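Local coordinates for protein BauA (PDB 6HCP) that probably carries iron across the outer membrane of Acinetobacter baumannii as the TonB-dependent receptor for ferric preacinetobactin, at residues 77-91 with 129-142. Numbering follows the deposited sequence.
Sequences AKDITEVIAATDPSI and RTSPEMFGRVEVLK
Ile84 packs its CG2 methyl between two branched neighbours on strand 137-142, 3.5 Å from Val138 CG1 and 3.7 Å from Val140 CG2. With CG1 lodged between the backbone N and the carbonyl carbon (chi1 67°), this methyl lies beside the backbone N, and the Ile84 side chain crosses each valine at about a right angle. Val83 crosses Val138 obliquely, its CG1 4.1 Å from Val138 CB, and Ile91 meets Val140 tip to tip. Compact beta-branched residues suit a strand that turns alternate side chains to a short helix; Ile72 of helix 69-75 also covers Val83 and Val138. Before the corner at Gly136, Pro132 sets the CG and CD edge of its puckered ring against the backbone of Ala77 and Lys78, CG 3.4 Å from Ala77 O, while Ile80 lies alongside Thr130.

The polar contacts flank this core. Lys142, extended beyond CG, brings NZ to 2.7 Å from Asp88 OD1 on its syn side, forming a buried salt bridge. Ser90 N reaches the same oxygen from the opposite face, closing an Asx turn that fixes the carboxylate. At the other end, Asp79 OD1 accepts from Glu82 N at 3.0 Å, a capping bond in the turn that leads into the helix. A water donates to Asp79 OD2 and accepts from Arg129 NH1, linking the two segments; Arg129 NH2 also forms a salt bridge with Asp249 and a hydrogen bond to Gly99 O.

The arrangement belongs to the plug of a TonB-dependent receptor, where short helices cover one face of a small mixed sheet inside the beta barrel.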
loop_
_atom_site.group_PDB
_atom_site.type_symbol
_atom_site.label_atom_id
_atom_site.label_comp_id
_atom_site.label_asym_id
_atom_site.label_seq_id
_atom_site.Cartn_x
_atom_site.Cartn_y
_atom_site.Cartn_z
ATOM N N ALA A 77 -11.534 -11.454 14.398
ATOM C CA ALA A 77 -11.698 -10.544 15.518
ATOM C C ALA A 77 -10.825 -10.991 16.695
ATOM O O ALA A 77 -10.854 -12.158 17.124
ATOM C CB ALA A 77 -13.160 -10.476 15.903
ATOM N N LYS A 78 -10.073 -10.038 17.233
ATOM C CA LYS A 78 -9.121 -10.267 18.302
ATOM C C LYS A 78 -9.722 -9.847 19.658
ATOM O O LYS A 78 -9.144 -10.110 20.705
ATOM C CB LYS A 78 -7.849 -9.473 18.005
ATOM C CG LYS A 78 -7.149 -9.810 16.688
ATOM C CD LYS A 78 -6.256 -11.041 16.770
ATOM C CE LYS A 78 -5.552 -11.402 15.467
ATOM N NZ LYS A 78 -6.504 -11.927 14.458
ATOM N N ASP A 79 -10.832 -9.102 19.625
ATOM C CA ASP A 79 -11.500 -8.646 20.839
ATOM C C ASP A 79 -12.964 -8.355 20.510
ATOM O O ASP A 79 -13.403 -8.560 19.386
ATOM C CB ASP A 79 -10.762 -7.457 21.465
ATOM C CG ASP A 79 -10.756 -6.182 20.635
ATOM O OD1 ASP A 79 -11.631 -6.040 19.773
ATOM O OD2 ASP A 79 -9.826 -5.365 20.825
ATOM N N ILE A 80 -13.761 -8.031 21.536
ATOM C CA ILE A 80 -15.189 -7.917 21.357
ATOM C C ILE A 80 -15.517 -6.696 20.490
ATOM O O ILE A 80 -16.431 -6.745 19.676
ATOM C CB ILE A 80 -15.908 -7.870 22.718
ATOM C CG1 ILE A 80 -15.697 -9.178 23.486
ATOM C CG2 ILE A 80 -17.376 -7.570 22.500
ATOM C CD1 ILE A 80 -16.092 -10.421 22.706
ATOM N N THR A 81 -14.706 -5.639 20.617
ATOM C CA THR A 81 -14.902 -4.406 19.823
ATOM C C THR A 81 -14.908 -4.737 18.323
ATOM O O THR A 81 -15.713 -4.215 17.560
ATOM C CB THR A 81 -13.808 -3.373 20.123
ATOM O OG1 THR A 81 -13.858 -3.059 21.516
ATOM C CG2 THR A 81 -13.980 -2.109 19.310
ATOM N N GLU A 82 -13.970 -5.596 17.914
ATOM C CA GLU A 82 -13.782 -5.966 16.500
ATOM C C GLU A 82 -14.955 -6.809 16.000
ATOM O O GLU A 82 -15.121 -6.952 14.794
ATOM C CB GLU A 82 -12.463 -6.719 16.322
ATOM C CG GLU A 82 -11.269 -5.799 16.451
ATOM C CD GLU A 82 -9.905 -6.431 16.240
ATOM O OE1 GLU A 82 -9.834 -7.581 15.762
ATOM O OE2 GLU A 82 -8.918 -5.741 16.513
ATOM N N VAL A 83 -15.781 -7.334 16.917
ATOM C CA VAL A 83 -17.017 -7.968 16.536
ATOM C C VAL A 83 -18.144 -6.936 16.441
ATOM O O VAL A 83 -18.914 -6.940 15.485
ATOM C CB VAL A 83 -17.400 -9.101 17.510
ATOM C CG1 VAL A 83 -18.673 -9.781 17.062
ATOM C CG2 VAL A 83 -16.283 -10.120 17.676
ATOM N N ILE A 84 -18.364 -6.169 17.517
ATOM C CA ILE A 84 -19.646 -5.454 17.659
ATOM C C ILE A 84 -19.616 -4.065 17.005
ATOM O O ILE A 84 -20.685 -3.507 16.732
ATOM C CB ILE A 84 -20.084 -5.364 19.133
ATOM C CG1 ILE A 84 -19.142 -4.481 19.958
ATOM C CG2 ILE A 84 -20.228 -6.768 19.697
ATOM C CD1 ILE A 84 -19.628 -4.224 21.382
ATOM N N ALA A 85 -18.437 -3.477 16.803
ATOM C CA ALA A 85 -18.355 -2.098 16.320
ATOM C C ALA A 85 -18.231 -2.039 14.791
ATOM O O ALA A 85 -18.383 -0.982 14.212
ATOM C CB ALA A 85 -17.202 -1.367 16.968
ATOM N N ALA A 86 -17.869 -3.145 14.149
ATOM C CA ALA A 86 -17.439 -3.061 12.737
ATOM C C ALA A 86 -18.580 -2.520 11.857
ATOM O O ALA A 86 -18.362 -1.667 11.022
ATOM C CB ALA A 86 -16.945 -4.407 12.267
ATOM N N THR A 87 -19.804 -3.013 12.050
ATOM C CA THR A 87 -20.915 -2.657 11.177
ATOM C C THR A 87 -22.041 -1.909 11.897
ATOM O O THR A 87 -23.061 -1.615 11.281
ATOM C CB THR A 87 -21.483 -3.905 10.481
ATOM O OG1 THR A 87 -21.888 -4.885 11.445
ATOM C CG2 THR A 87 -20.455 -4.490 9.538
ATOM N N ASP A 88 -21.940 -1.730 13.220
ATOM C CA ASP A 88 -23.085 -1.214 13.981
ATOM C C ASP A 88 -22.927 0.289 14.172
ATOM O O ASP A 88 -22.044 0.750 14.893
ATOM C CB ASP A 88 -23.202 -1.922 15.330
ATOM C CG ASP A 88 -24.481 -1.605 16.090
ATOM O OD1 ASP A 88 -25.066 -0.519 15.853
ATOM O OD2 ASP A 88 -24.832 -2.422 16.953
ATOM N N PRO A 89 -23.744 1.112 13.495
ATOM C CA PRO A 89 -23.591 2.565 13.576
ATOM C C PRO A 89 -23.995 3.173 14.928
ATOM O O PRO A 89 -23.779 4.364 15.150
ATOM C CB PRO A 89 -24.558 3.069 12.494
ATOM C CG PRO A 89 -25.652 2.014 12.464
ATOM C CD PRO A 89 -24.945 0.705 12.753
ATOM N N SER A 90 -24.560 2.358 15.821
ATOM C CA SER A 90 -24.879 2.829 17.163
ATOM C C SER A 90 -23.758 2.491 18.151
ATOM O O SER A 90 -23.898 2.736 19.356
ATOM C CB SER A 90 -26.216 2.264 17.615
ATOM O OG SER A 90 -27.265 2.882 16.886
ATOM N N ILE A 91 -22.664 1.896 17.660
ATOM C CA ILE A 91 -21.528 1.628 18.525
ATOM C C ILE A 91 -20.326 2.436 18.017
ATOM O O ILE A 91 -20.106 2.549 16.818
ATOM C CB ILE A 91 -21.261 0.113 18.581
ATOM C CG1 ILE A 91 -22.509 -0.597 19.130
ATOM C CG2 ILE A 91 -20.002 -0.181 19.385
ATOM C CD1 ILE A 91 -22.342 -2.025 19.468
ATOM N N ARG A 129 -10.381 -6.742 28.515
ATOM C CA ARG A 129 -10.376 -7.161 27.101
ATOM C C ARG A 129 -10.647 -8.657 27.016
ATOM O O ARG A 129 -10.088 -9.420 27.777
ATOM C CB ARG A 129 -9.042 -6.811 26.427
ATOM C CG ARG A 129 -8.919 -7.284 24.977
ATOM C CD ARG A 129 -8.113 -6.303 24.133
ATOM N NE ARG A 129 -6.795 -6.084 24.682
ATOM C CZ ARG A 129 -6.282 -4.910 25.004
ATOM N NH1 ARG A 129 -6.783 -3.782 24.498
ATOM N NH2 ARG A 129 -5.174 -4.899 25.723
ATOM N N THR A 130 -11.521 -9.031 26.080
ATOM C CA THR A 130 -11.954 -10.381 25.893
ATOM C C THR A 130 -11.651 -10.819 24.458
ATOM O O THR A 130 -12.277 -10.332 23.524
ATOM C CB THR A 130 -13.447 -10.542 26.232
ATOM O OG1 THR A 130 -13.619 -10.203 27.609
ATOM C CG2 THR A 130 -13.938 -11.953 25.992
ATOM N N SER A 131 -10.820 -11.864 24.321
ATOM C CA SER A 131 -10.623 -12.523 23.015
ATOM C C SER A 131 -11.767 -13.505 22.782
ATOM O O SER A 131 -12.229 -14.177 23.702
ATOM C CB SER A 131 -9.253 -13.188 22.918
ATOM O OG SER A 131 -8.929 -13.461 21.553
ATOM N N PRO A 132 -12.403 -13.491 21.599
ATOM C CA PRO A 132 -13.703 -14.144 21.463
ATOM C C PRO A 132 -13.762 -15.625 21.040
ATOM O O PRO A 132 -14.861 -16.108 20.702
ATOM C CB PRO A 132 -14.378 -13.311 20.367
ATOM C CG PRO A 132 -13.235 -12.818 19.513
ATOM C CD PRO A 132 -12.092 -12.590 20.473
ATOM N N GLU A 133 -12.663 -16.365 21.209
ATOM C CA GLU A 133 -12.585 -17.749 20.678
ATOM C C GLU A 133 -13.558 -18.694 21.393
ATOM O O GLU A 133 -13.900 -19.731 20.853
ATOM C CB GLU A 133 -11.167 -18.299 20.801
ATOM C CG GLU A 133 -10.236 -17.759 19.731
ATOM C CD GLU A 133 -9.627 -16.410 20.062
ATOM O OE1 GLU A 133 -9.921 -15.863 21.168
ATOM O OE2 GLU A 133 -8.785 -15.942 19.266
ATOM N N MET A 134 -13.970 -18.375 22.616
ATOM C CA MET A 134 -14.786 -19.340 23.370
ATOM C C MET A 134 -16.284 -19.087 23.197
ATOM O O MET A 134 -17.096 -19.783 23.821
ATOM C CB MET A 134 -14.410 -19.355 24.856
ATOM C CG MET A 134 -14.646 -18.056 25.590
ATOM S SD MET A 134 -14.159 -18.177 27.346
ATOM C CE MET A 134 -15.582 -19.002 28.034
ATOM N N PHE A 135 -16.680 -18.186 22.285
ATOM C CA PHE A 135 -18.097 -17.832 22.202
ATOM C C PHE A 135 -18.732 -18.296 20.896
ATOM O O PHE A 135 -18.199 -18.064 19.799
ATOM C CB PHE A 135 -18.283 -16.333 22.450
ATOM C CG PHE A 135 -17.669 -15.887 23.750
ATOM C CD1 PHE A 135 -18.203 -16.307 24.961
ATOM C CD2 PHE A 135 -16.536 -15.084 23.769
ATOM C CE1 PHE A 135 -17.578 -15.988 26.157
ATOM C CE2 PHE A 135 -15.931 -14.743 24.967
ATOM C CZ PHE A 135 -16.436 -15.214 26.157
ATOM N N GLY A 136 -19.960 -18.804 21.028
ATOM C CA GLY A 136 -20.824 -19.147 19.912
ATOM C C GLY A 136 -21.592 -17.947 19.383
ATOM O O GLY A 136 -21.962 -17.900 18.207
ATOM N N ARG A 137 -21.917 -17.003 20.280
ATOM C CA ARG A 137 -22.663 -15.809 19.910
ATOM C C ARG A 137 -22.116 -14.626 20.712
ATOM O O ARG A 137 -21.679 -14.770 21.840
ATOM C CB ARG A 137 -24.163 -15.919 20.188
ATOM C CG ARG A 137 -24.847 -17.127 19.564
ATOM C CD ARG A 137 -25.092 -16.930 18.076
ATOM N NE ARG A 137 -25.821 -18.056 17.520
ATOM C CZ ARG A 137 -25.283 -19.085 16.857
ATOM N NH1 ARG A 137 -23.970 -19.217 16.711
ATOM N NH2 ARG A 137 -26.100 -19.988 16.343
ATOM N N VAL A 138 -22.151 -13.454 20.085
ATOM C CA VAL A 138 -21.904 -12.195 20.763
ATOM C C VAL A 138 -23.117 -11.308 20.524
ATOM O O VAL A 138 -23.389 -10.953 19.380
ATOM C CB VAL A 138 -20.623 -11.518 20.249
ATOM C CG1 VAL A 138 -20.499 -10.101 20.807
ATOM C CG2 VAL A 138 -19.391 -12.333 20.576
ATOM N N GLU A 139 -23.901 -11.072 21.588
ATOM C CA GLU A 139 -25.170 -10.432 21.505
ATOM C C GLU A 139 -25.078 -9.008 22.073
ATOM O O GLU A 139 -24.385 -8.751 23.060
ATOM C CB GLU A 139 -26.228 -11.203 22.311
ATOM C CG GLU A 139 -26.323 -12.677 21.987
ATOM C CD GLU A 139 -27.371 -13.414 22.801
ATOM O OE1 GLU A 139 -27.828 -12.857 23.854
ATOM O OE2 GLU A 139 -27.777 -14.511 22.355
ATOM N N VAL A 140 -25.806 -8.090 21.447
ATOM C CA VAL A 140 -25.879 -6.708 21.891
ATOM C C VAL A 140 -27.350 -6.338 22.039
ATOM O O VAL A 140 -28.163 -6.537 21.121
ATOM C CB VAL A 140 -25.181 -5.726 20.928
ATOM C CG1 VAL A 140 -25.228 -4.297 21.469
ATOM C CG2 VAL A 140 -23.752 -6.126 20.642
ATOM N N LEU A 141 -27.669 -5.723 23.180
ATOM C CA LEU A 141 -28.959 -5.076 23.392
ATOM C C LEU A 141 -28.680 -3.597 23.648
ATOM O O LEU A 141 -27.909 -3.270 24.542
ATOM C CB LEU A 141 -29.677 -5.712 24.583
ATOM C CG LEU A 141 -31.090 -5.159 24.825
ATOM C CD1 LEU A 141 -31.993 -6.222 25.417
ATOM C CD2 LEU A 141 -31.059 -3.928 25.706
ATOM N N LYS A 142 -29.231 -2.732 22.804
ATOM C CA LYS A 142 -28.884 -1.332 22.820
ATOM C C LYS A 142 -29.760 -0.585 23.827
ATOM O O LYS A 142 -30.962 -0.835 23.966
ATOM C CB LYS A 142 -28.985 -0.721 21.420
ATOM C CG LYS A 142 -28.014 -1.360 20.429
ATOM C CD LYS A 142 -28.170 -0.878 19.019
ATOM C CE LYS A 142 -27.647 -1.880 18.007
ATOM N NZ LYS A 142 -27.581 -1.274 16.667
HETATM O O HOH W 1 -8.687 -3.315 22.259
#